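Local structure of alpha-galactosidase (3MI6) at residues A554-L557 against L558-G562; V579-D582 against Q583-R586; H4-E7 against A8-T11. The protein probably releases terminal, non-reducing alpha-D-galactose residues by hydrolysis from alpha-D-galactosides such as galactose oligosaccharides and galactomannans, as a family 36 glycoside hydrolase. One frame throughout, in Å; residues are numbered along the deposited sequence.

Contact 1: residues A554-L557 against L558-G562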
ATOM      1  N   ALA D 554     -13.338  -7.365 -24.805  1.00 30.43           N
ATOM      2  CA  ALA D 554     -12.881  -6.812 -23.540  1.00 29.77           C
ATOM      3  C   ALA D 554     -12.377  -7.877 -22.572  1.00 32.23           C
ATOM      4  O   ALA D 554     -11.329  -7.717 -21.981  1.00 32.64           O
ATOM      5  CB  ALA D 554     -13.988  -5.994 -22.895  1.00 33.39           C
ATOM      6  N   GLU D 555     -13.118  -8.965 -22.404  1.00 32.97           N
ATOM      7  CA  GLU D 555     -12.705 -10.023 -21.494  1.00 30.69           C
ATOM      8  C   GLU D 555     -11.417 -10.714 -21.960  1.00 31.88           C
ATOM      9  O   GLU D 555     -10.569 -11.093 -21.141  1.00 30.04           O
ATOM     10  CB  GLU D 555     -13.818 -11.060 -21.348  1.00 31.82           C
ATOM     11  CG  GLU D 555     -15.133 -10.508 -20.840  1.00 35.19           C
ATOM     12  CD  GLU D 555     -15.044  -9.945 -19.422  1.00 37.05           C
ATOM     13  OE1 GLU D 555     -14.208 -10.418 -18.615  1.00 34.55           O
ATOM     14  OE2 GLU D 555     -15.840  -9.031 -19.109  1.00 40.91           O
ATOM     15  N   ARG D 556     -11.284 -10.906 -23.271  1.00 31.54           N
ATOM     16  CA  ARG D 556     -10.115 -11.586 -23.813  1.00 30.63           C
ATOM     17  C   ARG D 556      -8.841 -10.779 -23.527  1.00 30.81           C
ATOM     18  O   ARG D 556      -7.811 -11.339 -23.156  1.00 31.49           O
ATOM     19  CB  ARG D 556     -10.270 -11.872 -25.313  1.00 28.71           C
ATOM     20  CG  ARG D 556     -11.179 -13.030 -25.659  1.00 30.91           C
ATOM     21  CD  ARG D 556     -10.673 -14.369 -25.107  1.00 31.32           C
ATOM     22  NE  ARG D 556      -9.754 -15.056 -26.007  1.00 32.06           N
ATOM     23  CZ  ARG D 556      -9.947 -16.274 -26.500  1.00 32.79           C
ATOM     24  NH1 ARG D 556     -11.026 -16.961 -26.193  1.00 36.40           N
ATOM     25  NH2 ARG D 556      -9.055 -16.813 -27.304  1.00 34.15           N
ATOM     26  N   LEU D 557      -8.909  -9.469 -23.699  1.00 28.32           N
ATOM     27  CA  LEU D 557      -7.810  -8.619 -23.290  1.00 28.68           C
ATOM     28  C   LEU D 557      -7.239  -9.127 -21.970  1.00 30.59           C
ATOM     29  O   LEU D 557      -6.053  -9.461 -21.878  1.00 30.95           O
ATOM     30  CB  LEU D 557      -8.298  -7.186 -23.114  1.00 31.75           C
ATOM     31  CG  LEU D 557      -7.886  -6.093 -24.102  1.00 32.60           C
ATOM     32  CD1 LEU D 557      -7.193  -6.664 -25.336  1.00 30.14           C
ATOM     33  CD2 LEU D 557      -9.104  -5.227 -24.470  1.00 31.56           C
ATOM     34  N   LEU D 558      -8.072  -9.198 -20.938  1.00 28.61           N
ATOM     35  CA  LEU D 558      -7.568  -9.665 -19.655  1.00 26.13           C
ATOM     36  C   LEU D 558      -7.011 -11.088 -19.743  1.00 28.08           C
ATOM     37  O   LEU D 558      -5.896 -11.340 -19.292  1.00 29.39           O
ATOM     38  CB  LEU D 558      -8.620  -9.517 -18.562  1.00 26.81           C
ATOM     39  CG  LEU D 558      -8.811  -8.108 -17.982  1.00 25.51           C
ATOM     40  CD1 LEU D 558      -9.169  -7.100 -19.053  1.00 27.30           C
ATOM     41  CD2 LEU D 558      -9.856  -8.100 -16.914  1.00 26.01           C
ATOM     42  N   ILE D 559      -7.760 -12.004 -20.360  1.00 30.84           N
ATOM     43  CA  ILE D 559      -7.372 -13.413 -20.413  1.00 28.74           C
ATOM     44  C   ILE D 559      -6.061 -13.634 -21.173  1.00 29.12           C
ATOM     45  O   ILE D 559      -5.185 -14.372 -20.719  1.00 28.33           O
ATOM     46  CB  ILE D 559      -8.488 -14.289 -21.001  1.00 27.56           C
ATOM     47  CG1 ILE D 559      -9.721 -14.231 -20.099  1.00 29.83           C
ATOM     48  CG2 ILE D 559      -8.033 -15.720 -21.074  1.00 27.75           C
ATOM     49  CD1 ILE D 559     -10.991 -14.817 -20.677  1.00 26.32           C
ATOM     50  N   GLN D 560      -5.922 -12.974 -22.318  1.00 28.29           N
ATOM     51  CA  GLN D 560      -4.702 -13.072 -23.119  1.00 28.69           C
ATOM     52  C   GLN D 560      -3.486 -12.387 -22.466  1.00 29.95           C
ATOM     53  O   GLN D 560      -2.369 -12.930 -22.450  1.00 27.80           O
ATOM     54  CB  GLN D 560      -4.958 -12.565 -24.534  1.00 25.21           C
ATOM     55  CG  GLN D 560      -5.968 -13.438 -25.272  1.00 29.08           C
ATOM     56  CD  GLN D 560      -6.324 -12.919 -26.664  1.00 31.05           C
ATOM     57  OE1 GLN D 560      -7.429 -13.155 -27.167  1.00 31.09           O
ATOM     58  NE2 GLN D 560      -5.385 -12.214 -27.292  1.00 29.06           N
ATOM     59  N   PHE D 561      -3.708 -11.204 -21.908  1.00 29.22           N
ATOM     60  CA  PHE D 561      -2.641 -10.523 -21.216  1.00 27.70           C
ATOM     61  C   PHE D 561      -2.051 -11.461 -20.169  1.00 29.42           C
ATOM     62  O   PHE D 561      -0.841 -11.659 -20.124  1.00 30.31           O
ATOM     63  CB  PHE D 561      -3.156  -9.257 -20.550  1.00 28.86           C
ATOM     64  CG  PHE D 561      -2.093  -8.224 -20.327  1.00 30.76           C
ATOM     65  CD1 PHE D 561      -1.424  -8.155 -19.123  1.00 28.82           C
ATOM     66  CD2 PHE D 561      -1.763  -7.321 -21.329  1.00 28.24           C
ATOM     67  CE1 PHE D 561      -0.459  -7.203 -18.926  1.00 28.47           C
ATOM     68  CE2 PHE D 561      -0.802  -6.383 -21.127  1.00 27.43           C
ATOM     69  CZ  PHE D 561      -0.148  -6.324 -19.926  1.00 27.46           C
ATOM     70  N   GLY D 562      -2.904 -12.039 -19.330  1.00 27.94           N
ATOM     71  CA  GLY D 562      -2.444 -12.946 -18.297  1.00 28.84           C
ATOM     72  C   GLY D 562      -1.793 -14.200 -18.864  1.00 29.80           C
ATOM     73  O   GLY D 562      -0.722 -14.616 -18.414  1.00 31.22           O
TER
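Arg-556 and Gln-560, one helical turn apart, are tied together by their side chains as well as by their backbones. Arg-556 NE gives its hydrogen to Gln-560 OE1 at 3.2 Å, nearly straight at 165°. The oxygen lies at the edge of the guanidinium, close to its plane, and receives the N-H on a lone pair in its own carbonyl plane; the guanidinium and amide planes stand 79° apart. Two different chain shapes allow this meeting. Arg-556 bends at chi2 and chi3, which swings NE forward over the next turn, whereas Gln-560 runs extended beyond CG (chi2 176°) and carries OE1 across to the guanidinium edge. With NE engaged here, NH1 bonds to Asp-550 O and the group makes a cation-pi contact with Trp-546. Gln-560 NE2 bonds to Val-596 O, so both ends of the amide are held and its rotation is fixed.

Underneath, the backbone bonds run from i+4 to i: Ile-559 N to Glu-555 O at 3.1 Å, Gln-560 N to Arg-556 O, and Phe-561 N to Leu-557 O at 2.9 Å. Ile-559 CG1 rests 3.4 Å from Glu-555 O, and Leu-558 CD1 lies 4.2 Å from Leu-557 CB. The Glu-555 carboxylate leads away, to a salt bridge with Arg-586 and a hydrogen bond with His-674 of the second subunit.

This is an i to i+4 Arg-Gln pair on helix 553-566, which joins strands 544-546 and 572-576 in a beta-alpha-beta unit of the parallel eight-stranded TIM barrel, with Arg-556 about 7 Å, side chain to side chain, from Asp-549, the predicted proton donor.

Contact 2: residues V579-D582 against Q583-R586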
ATOM      1  N   VAL D 579     -22.008 -10.448 -31.615  1.00 42.94           N
ATOM      2  CA  VAL D 579     -22.285  -9.420 -30.627  1.00 38.77           C
ATOM      3  C   VAL D 579     -23.808  -9.105 -30.651  1.00 38.69           C
ATOM      4  O   VAL D 579     -24.433  -9.153 -31.714  1.00 36.78           O
ATOM      5  CB  VAL D 579     -21.367  -8.203 -30.948  1.00 37.75           C
ATOM      6  CG1 VAL D 579     -22.123  -7.058 -31.621  1.00 36.18           C
ATOM      7  CG2 VAL D 579     -20.581  -7.758 -29.719  1.00 38.98           C
ATOM      8  N   PRO D 580     -24.435  -8.861 -29.482  1.00 41.74           N
ATOM      9  CA  PRO D 580     -23.942  -8.892 -28.096  1.00 40.58           C
ATOM     10  C   PRO D 580     -23.529 -10.286 -27.667  1.00 39.49           C
ATOM     11  O   PRO D 580     -24.330 -11.209 -27.740  1.00 42.48           O
ATOM     12  CB  PRO D 580     -25.162  -8.463 -27.271  1.00 38.63           C
ATOM     13  CG  PRO D 580     -26.326  -8.767 -28.121  1.00 42.29           C
ATOM     14  CD  PRO D 580     -25.869  -8.529 -29.537  1.00 38.55           C
ATOM     15  N   ASN D 581     -22.284 -10.401 -27.219  1.00 39.95           N
ATOM     16  CA  ASN D 581     -21.668 -11.637 -26.768  1.00 39.28           C
ATOM     17  C   ASN D 581     -22.606 -12.552 -25.999  1.00 39.93           C
ATOM     18  O   ASN D 581     -23.308 -12.102 -25.096  1.00 38.22           O
ATOM     19  CB  ASN D 581     -20.441 -11.302 -25.918  1.00 38.38           C
ATOM     20  CG  ASN D 581     -19.845 -12.517 -25.265  1.00 41.93           C
ATOM     21  OD1 ASN D 581     -20.195 -12.864 -24.135  1.00 40.82           O
ATOM     22  ND2 ASN D 581     -18.935 -13.183 -25.975  1.00 42.46           N
ATOM     23  N   ASP D 582     -22.609 -13.837 -26.367  1.00 43.03           N
ATOM     24  CA  ASP D 582     -23.529 -14.828 -25.785  1.00 43.64           C
ATOM     25  C   ASP D 582     -23.179 -15.223 -24.335  1.00 44.90           C
ATOM     26  O   ASP D 582     -24.049 -15.669 -23.581  1.00 41.87           O
ATOM     27  CB  ASP D 582     -23.608 -16.089 -26.658  1.00 45.53           C
ATOM     28  CG  ASP D 582     -23.862 -15.780 -28.137  1.00 52.65           C
ATOM     29  OD1 ASP D 582     -24.270 -14.643 -28.467  1.00 53.58           O
ATOM     30  OD2 ASP D 582     -23.640 -16.683 -28.977  1.00 55.29           O
ATOM     31  N   GLN D 583     -21.912 -15.052 -23.949  1.00 42.61           N
ATOM     32  CA  GLN D 583     -21.473 -15.364 -22.593  1.00 40.85           C
ATOM     33  C   GLN D 583     -21.880 -14.307 -21.561  1.00 41.77           C
ATOM     34  O   GLN D 583     -22.168 -14.653 -20.414  1.00 43.22           O
ATOM     35  CB  GLN D 583     -19.953 -15.599 -22.530  1.00 42.48           C
ATOM     36  CG  GLN D 583     -19.440 -16.801 -23.328  1.00 42.71           C
ATOM     37  CD  GLN D 583     -19.101 -16.474 -24.793  1.00 46.25           C
ATOM     38  OE1 GLN D 583     -19.720 -17.022 -25.716  1.00 49.01           O
ATOM     39  NE2 GLN D 583     -18.102 -15.603 -25.009  1.00 39.33           N
HETATM   40  N   MSE D 584     -21.914 -13.031 -21.953  1.00 41.06           N
HETATM   41  CA  MSE D 584     -22.123 -11.968 -20.961  1.00 39.93           C
HETATM   42  C   MSE D 584     -22.668 -10.626 -21.452  1.00 39.26           C
HETATM   43  O   MSE D 584     -22.802  -9.693 -20.662  1.00 39.14           O
HETATM   44  CB  MSE D 584     -20.850 -11.751 -20.150  1.00 40.67           C
HETATM   45  CG  MSE D 584     -19.590 -11.970 -20.954  1.00 45.40           C
HETATM   46 SE   MSE D 584     -19.155 -10.387 -21.997  1.00 49.53          SE
HETATM   47  CE  MSE D 584     -19.169  -9.146 -20.495  1.00 39.64           C
ATOM     48  N   GLY D 585     -22.968 -10.528 -22.744  1.00 39.95           N
ATOM     49  CA  GLY D 585     -23.849  -9.488 -23.253  1.00 39.78           C
ATOM     50  C   GLY D 585     -23.221  -8.221 -23.800  1.00 40.45           C
ATOM     51  O   GLY D 585     -23.922  -7.364 -24.361  1.00 38.96           O
ATOM     52  N   ARG D 586     -21.912  -8.089 -23.629  1.00 37.36           N
ATOM     53  CA  ARG D 586     -21.211  -6.896 -24.080  1.00 36.72           C
ATOM     54  C   ARG D 586     -21.334  -6.741 -25.601  1.00 36.99           C
ATOM     55  O   ARG D 586     -21.451  -7.720 -26.326  1.00 37.89           O
ATOM     56  CB  ARG D 586     -19.743  -6.948 -23.640  1.00 34.88           C
ATOM     57  CG  ARG D 586     -18.857  -5.911 -24.284  1.00 34.71           C
ATOM     58  CD  ARG D 586     -17.650  -5.591 -23.422  1.00 33.07           C
ATOM     59  NE  ARG D 586     -18.010  -5.457 -22.017  1.00 34.96           N
ATOM     60  CZ  ARG D 586     -17.589  -6.270 -21.037  1.00 39.23           C
ATOM     61  NH1 ARG D 586     -16.763  -7.291 -21.286  1.00 35.45           N
ATOM     62  NH2 ARG D 586     -17.988  -6.051 -19.787  1.00 39.38           N
TER
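Asn-581 reaches across the turn to Gln-583, Met-584 and Arg-586. Its CB lies 3.7 Å from Arg-586 O, the carbonyl that also accepts the Asn-581 backbone N-H at 2.9 Å. From there CG stands opposite the residue's own backbone N (chi1 173°), a setting that carries the amide toward the N-H groups of Gln-583 and Met-584. OD1 accepts twice: from Met-584 N at 2.8 Å, in the carbonyl plane, and more weakly from Gln-583 N, where the angle at hydrogen is only 118°. The CG and SE atoms of Met-584, a selenomethionine, also come up to this oxygen, SE at 3.4 Å. ND2 ends beside the Gln-583 amide, whose plane is turned 87° from its own. With an alanine for this asparagine, the N-H groups of Gln-583 and Met-584 would probably lose their shared acceptor, leaving the turn held by its backbone bonds.

Asn-581 O takes the N-H of Gly-585 at 2.9 Å, which with the OD1 bonds completes the pattern of an Asx motif. Gly-585 adopts a positive phi, where a CB would collide with the preceding carbonyl oxygen. At the neck, Pro-580, which follows a cis peptide bond, sets its CA 3.3 Å from Arg-586 O in a CA-H...O contact.

The loop leaves barrel strand 572-576 and leads to helix 590-597. The side chain of Gln-583 packs on helix 337-340 and comes within about 5 Å of that of Asp-549, the predicted proton donor, while Arg-586 lies against Ala-554 of helix 553-566 and forms a salt bridge with Asp-726 of the second subunit.

Contact 3: residues H4-E7 against A8-T11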
ATOM      1  N   HIS D   4      29.235 -27.805 -14.701  1.00 39.42           N
ATOM      2  CA  HIS D   4      30.592 -27.967 -14.225  1.00 37.72           C
ATOM      3  C   HIS D   4      30.520 -28.746 -12.950  1.00 40.18           C
ATOM      4  O   HIS D   4      29.844 -28.325 -12.021  1.00 42.33           O
ATOM      5  CB  HIS D   4      31.214 -26.603 -13.897  1.00 39.41           C
ATOM      6  CG  HIS D   4      31.356 -25.697 -15.077  1.00 41.31           C
ATOM      7  ND1 HIS D   4      32.582 -25.350 -15.599  1.00 41.76           N
ATOM      8  CD2 HIS D   4      30.427 -25.070 -15.839  1.00 41.16           C
ATOM      9  CE1 HIS D   4      32.402 -24.551 -16.638  1.00 42.85           C
ATOM     10  NE2 HIS D   4      31.105 -24.367 -16.807  1.00 41.34           N
ATOM     11  N   VAL D   5      31.220 -29.873 -12.891  1.00 41.98           N
ATOM     12  CA  VAL D   5      31.285 -30.657 -11.670  1.00 41.05           C
ATOM     13  C   VAL D   5      32.695 -30.605 -11.087  1.00 45.41           C
ATOM     14  O   VAL D   5      33.685 -30.692 -11.817  1.00 46.95           O
ATOM     15  CB  VAL D   5      30.906 -32.122 -11.926  1.00 44.62           C
ATOM     16  CG1 VAL D   5      30.719 -32.870 -10.598  1.00 45.65           C
ATOM     17  CG2 VAL D   5      29.658 -32.206 -12.781  1.00 41.56           C
ATOM     18  N   ASN D   6      32.775 -30.430  -9.773  1.00 44.33           N
ATOM     19  CA  ASN D   6      34.034 -30.537  -9.066  1.00 46.24           C
ATOM     20  C   ASN D   6      33.980 -31.826  -8.304  1.00 47.53           C
ATOM     21  O   ASN D   6      33.340 -31.913  -7.253  1.00 45.94           O
ATOM     22  CB  ASN D   6      34.242 -29.377  -8.096  1.00 49.16           C
ATOM     23  CG  ASN D   6      35.649 -29.352  -7.511  1.00 50.68           C
ATOM     24  OD1 ASN D   6      36.511 -28.615  -7.991  1.00 46.29           O
ATOM     25  ND2 ASN D   6      35.886 -30.162  -6.469  1.00 47.71           N
ATOM     26  N   GLU D   7      34.651 -32.833  -8.849  1.00 48.88           N
ATOM     27  CA  GLU D   7      34.476 -34.190  -8.371  1.00 47.32           C
ATOM     28  C   GLU D   7      35.080 -34.339  -6.998  1.00 47.29           C
ATOM     29  O   GLU D   7      34.646 -35.174  -6.203  1.00 49.28           O
ATOM     30  CB  GLU D   7      35.044 -35.195  -9.379  1.00 46.98           C
ATOM     31  CG  GLU D   7      34.075 -35.476 -10.528  1.00 48.62           C
ATOM     32  CD  GLU D   7      34.683 -36.283 -11.656  1.00 56.88           C
ATOM     33  OE1 GLU D   7      35.588 -35.751 -12.342  1.00 59.60           O
ATOM     34  OE2 GLU D   7      34.235 -37.436 -11.869  1.00 55.75           O
ATOM     35  N   ALA D   8      36.057 -33.485  -6.717  1.00 46.10           N
ATOM     36  CA  ALA D   8      36.765 -33.499  -5.451  1.00 46.99           C
ATOM     37  C   ALA D   8      35.890 -33.034  -4.286  1.00 48.39           C
ATOM     38  O   ALA D   8      36.104 -33.440  -3.146  1.00 49.90           O
ATOM     39  CB  ALA D   8      38.008 -32.639  -5.556  1.00 50.42           C
ATOM     40  N   ASN D   9      34.916 -32.175  -4.577  1.00 50.33           N
ATOM     41  CA  ASN D   9      33.994 -31.664  -3.557  1.00 50.88           C
ATOM     42  C   ASN D   9      32.532 -31.952  -3.857  1.00 49.12           C
ATOM     43  O   ASN D   9      31.649 -31.615  -3.061  1.00 50.60           O
ATOM     44  CB  ASN D   9      34.159 -30.161  -3.373  1.00 48.87           C
ATOM     45  CG  ASN D   9      35.474 -29.804  -2.770  1.00 51.30           C
ATOM     46  OD1 ASN D   9      35.612 -29.756  -1.551  1.00 54.08           O
ATOM     47  ND2 ASN D   9      36.462 -29.553  -3.618  1.00 50.86           N
ATOM     48  N   LEU D  10      32.281 -32.561  -5.007  1.00 45.31           N
ATOM     49  CA  LEU D  10      30.922 -32.900  -5.397  1.00 46.59           C
ATOM     50  C   LEU D  10      30.058 -31.633  -5.399  1.00 47.56           C
ATOM     51  O   LEU D  10      28.925 -31.605  -4.896  1.00 43.10           O
ATOM     52  CB  LEU D  10      30.348 -34.003  -4.497  1.00 46.79           C
ATOM     53  CG  LEU D  10      31.087 -35.354  -4.499  1.00 45.38           C
ATOM     54  CD1 LEU D  10      30.398 -36.364  -3.595  1.00 40.83           C
ATOM     55  CD2 LEU D  10      31.198 -35.900  -5.896  1.00 44.32           C
ATOM     56  N   THR D  11      30.637 -30.587  -5.979  1.00 46.90           N
ATOM     57  CA  THR D  11      29.952 -29.338  -6.226  1.00 42.14           C
ATOM     58  C   THR D  11      29.469 -29.289  -7.671  1.00 44.29           C
ATOM     59  O   THR D  11      30.262 -29.254  -8.611  1.00 44.47           O
ATOM     60  CB  THR D  11      30.878 -28.163  -5.998  1.00 44.13           C
ATOM     61  OG1 THR D  11      31.406 -28.233  -4.672  1.00 47.99           O
ATOM     62  CG2 THR D  11      30.121 -26.876  -6.169  1.00 44.95           C
TER
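Asn-6 and Thr-11 form the antiparallel hydrogen-bonded pair that closes a beta hairpin between strands 4-6 and 11-15, and the turn carries a G1 beta bulge: two residues, Leu-10 and Thr-11, stand across from the single Asn-6. The evidence for close packing lies in this pair. Their CA atoms are 5.1 Å apart, and Asn-6 N donates to Thr-11 O at 3.0 Å with an N-H...O angle of 161°. The return bond, Thr-11 N to Asn-6 O, is longer at 3.3 Å. The side chains of the pair leave the same face of the sheet and meet through their CB atoms at 4.1 Å. Thr-11, the buried member, passes its hydroxyl on to Pro-44 O, while Asn-6 packs on Pro-44. Alongside the pair, Val-5 CA makes a CA-H...O contact with Thr-11 O.

Leu-10 has the positive phi and psi of the first bulge position. Its CB heads away from strand 4-6, yet CG lies opposite its carbonyl carbon (chi1 -61°) and CD2 comes back to 3.5 Å from Glu-7 O. Its other neighbours are Ile-25 and Tyr-105, so the bulge side of the turn rests on other strands.

The solvent side is looser. Glu-7 and Ala-8 are exposed at the crest; Glu-7 stretches out beyond CG, though it still packs on Tyr-108, and Ala-8 CB touches the Asn-6 amide. The Asn-6 and Asn-9 side chains lie side by side, pointing the same way, with their amide planes 40° apart.

What gathers the turn is one oxygen: Asn-6 O accepts Asn-9 N at 3.1 Å from above its carbonyl plane, Thr-11 N from the opposite face, and a weak bond from Leu-10 N.

Contacts 1 and 2 belong to the barrel and touch one another: their centres are 15 Å apart, and Glu-555 OE2 and Arg-586 NH1 form a salt bridge of 2.9 Å. Contact 1 is buried within a helix, contact 2 is a partly buried loop at the subunit interface, and both approach the predicted active site. Contact 3 lies at the surface on the other side of the chain's centre, about 33 Å from contact 1 between nearest atoms, and meets no other subunit. Polar side chains bond across the first two, an Arg-Gln pair in one and an asparagine cradling backbone N-H groups in the other, whereas the hairpin relies on backbone pairing.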